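Local atomic coordinates of Fc fragment of IgE receptor II (Bos taurus, PDB entry 6PWS), a protein that binds mannose-type sugars through a calcium-dependent C-type lectin domain and, as CD23, probably serves as a low-affinity receptor for IgE. Residues 20-25 against 126-131. Residues are numbered along the deposited sequence; the frame is centred on the assembly and turned at random.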
# COMPACT_ATOMS: atom_id res chain seq x y z
N CYS A 20 7.14 10.92 0.90
CA CYS A 20 6.90 10.83 2.33
C CYS A 20 5.93 9.69 2.58
O CYS A 20 4.98 9.51 1.81
CB CYS A 20 6.26 12.13 2.83
SG CYS A 20 7.27 13.59 2.52
N TYR A 21 6.14 8.98 3.69
CA TYR A 21 5.40 7.76 3.99
C TYR A 21 4.83 7.82 5.40
O TYR A 21 5.50 8.28 6.34
CB TYR A 21 6.29 6.53 3.80
CG TYR A 21 6.84 6.42 2.39
CD1 TYR A 21 7.99 7.11 2.02
CD2 TYR A 21 6.21 5.64 1.43
CE1 TYR A 21 8.49 7.03 0.73
CE2 TYR A 21 6.71 5.54 0.14
CZ TYR A 21 7.85 6.24 -0.21
OH TYR A 21 8.40 6.16 -1.47
N TYR A 22 3.62 7.31 5.54
CA TYR A 22 2.92 7.26 6.82
C TYR A 22 2.64 5.80 7.14
O TYR A 22 1.96 5.11 6.37
CB TYR A 22 1.60 8.02 6.74
CG TYR A 22 0.98 8.26 8.10
CD1 TYR A 22 0.05 7.39 8.64
CD2 TYR A 22 1.37 9.35 8.85
CE1 TYR A 22 -0.50 7.63 9.90
CE2 TYR A 22 0.83 9.60 10.09
CZ TYR A 22 -0.10 8.75 10.61
OH TYR A 22 -0.61 9.02 11.86
N PHE A 23 3.17 5.32 8.26
CA PHE A 23 2.99 3.94 8.69
C PHE A 23 1.82 3.90 9.67
O PHE A 23 1.99 4.00 10.89
CB PHE A 23 4.28 3.36 9.26
CG PHE A 23 5.36 3.25 8.23
CD1 PHE A 23 5.47 2.10 7.46
CD2 PHE A 23 6.23 4.30 7.99
CE1 PHE A 23 6.44 2.00 6.47
CE2 PHE A 23 7.20 4.20 7.01
CZ PHE A 23 7.30 3.05 6.25
N GLY A 24 0.61 3.80 9.11
CA GLY A 24 -0.59 3.81 9.92
C GLY A 24 -0.78 2.51 10.67
O GLY A 24 -0.41 1.42 10.21
N GLU A 25 -1.40 2.62 11.84
CA GLU A 25 -1.65 1.48 12.70
C GLU A 25 -3.07 1.61 13.23
O GLU A 25 -3.53 2.70 13.56
CB GLU A 25 -0.64 1.44 13.86
CG GLU A 25 -0.48 0.09 14.52
CD GLU A 25 -1.60 -0.29 15.46
OE1 GLU A 25 -2.09 0.59 16.21
OE2 GLU A 25 -1.98 -1.49 15.46
N TRP A 126 -1.40 -0.06 7.61
CA TRP A 126 -1.75 0.53 6.32
C TRP A 126 -0.70 1.60 6.07
O TRP A 126 -0.21 2.21 7.03
CB TRP A 126 -3.21 1.06 6.29
CG TRP A 126 -3.69 1.63 7.63
CD1 TRP A 126 -4.19 0.92 8.70
CD2 TRP A 126 -3.67 3.00 8.04
NE1 TRP A 126 -4.45 1.77 9.74
CE2 TRP A 126 -4.16 3.05 9.36
CE3 TRP A 126 -3.31 4.20 7.41
CZ2 TRP A 126 -4.27 4.24 10.06
CZ3 TRP A 126 -3.42 5.38 8.11
CH2 TRP A 126 -3.91 5.39 9.42
N VAL A 127 -0.29 1.78 4.82
CA VAL A 127 0.80 2.70 4.50
C VAL A 127 0.29 3.73 3.50
O VAL A 127 -0.29 3.36 2.48
CB VAL A 127 2.03 1.96 3.94
CG1 VAL A 127 3.16 2.94 3.69
CG2 VAL A 127 2.47 0.84 4.89
N CYS A 128 0.53 5.01 3.79
CA CYS A 128 0.19 6.11 2.90
C CYS A 128 1.45 6.72 2.33
O CYS A 128 2.54 6.65 2.93
CB CYS A 128 -0.55 7.24 3.63
SG CYS A 128 -1.80 6.75 4.85
N ASP A 129 1.30 7.42 1.20
CA ASP A 129 2.38 8.24 0.68
C ASP A 129 1.87 9.60 0.22
O ASP A 129 0.66 9.86 0.10
CB ASP A 129 3.24 7.53 -0.39
CG ASP A 129 2.53 7.26 -1.72
OD1 ASP A 129 1.58 7.97 -2.05
OD2 ASP A 129 2.98 6.32 -2.43
N ARG A 130 2.85 10.48 0.01
CA ARG A 130 2.72 11.83 -0.50
C ARG A 130 4.04 12.17 -1.17
O ARG A 130 5.08 11.56 -0.88
CB ARG A 130 2.58 12.86 0.63
CG ARG A 130 1.20 13.04 1.18
CD ARG A 130 1.21 13.95 2.41
NE ARG A 130 1.83 15.26 2.19
CZ ARG A 130 1.19 16.36 1.79
NH1 ARG A 130 -0.11 16.34 1.52
NH2 ARG A 130 1.87 17.50 1.65
N LEU A 131 4.01 13.15 -2.06
CA LEU A 131 5.26 13.70 -2.56
C LEU A 131 5.90 14.59 -1.50
O LEU A 131 5.21 15.30 -0.77
CB LEU A 131 5.02 14.53 -3.82
CG LEU A 131 4.32 13.79 -4.95
CD1 LEU A 131 4.15 14.72 -6.15
CD2 LEU A 131 5.06 12.53 -5.34
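Cys20, Tyr22 and Gly24 pair with Arg130, Cys128 and Trp126 in the hydrogen-bonded positions of an antiparallel pair of strands, 20-25 and 126-131, whose axes come within 4.5 Å at 161°. Each of the three pairs is joined by two backbone hydrogen bonds; at the middle one Tyr22 N reaches Cys128 O at 2.9 Å and Cys128 N returns to Tyr22 O. Of the six, Gly24 N to Trp126 O is short but weak, bent to 129° at the hydrogen. At this pair the indole turns back over the partner strand, with CG between the backbone N and the carbonyl carbon, at a chi1 of 34° that departs from the usual staggered value, and Gly24 CA lies 3.4 Å above the centre of its six-membered ring in a CH-pi contact. Trp126 NE1 donates a hydrogen bond to Gly26 O. Pairing strand 19-25, near the N terminus, with the C-terminal strand 123-131, as in the C-type lectin fold, this contact closes the domain near its termini, away from the calcium and sugar sites. Tyr22 lies alongside the indole, its CD1 4.0 Å from Trp126 CZ3, while Cys128 SG, disulfide-bonded to Cys37, approaches the tyrosine ring obliquely. On the other face of the sheet, Phe23 CD1 meets Val127 CG2 at 4.1 Å, and Tyr21 CD2 packs against Asp129 CB. The polar ends of this last pair diverge: Tyr21 OH is hydrogen-bonded to Glu52, and Asp129 OD2 forms a salt bridge with Lys19 and accepts a hydrogen bond from Ser46 N.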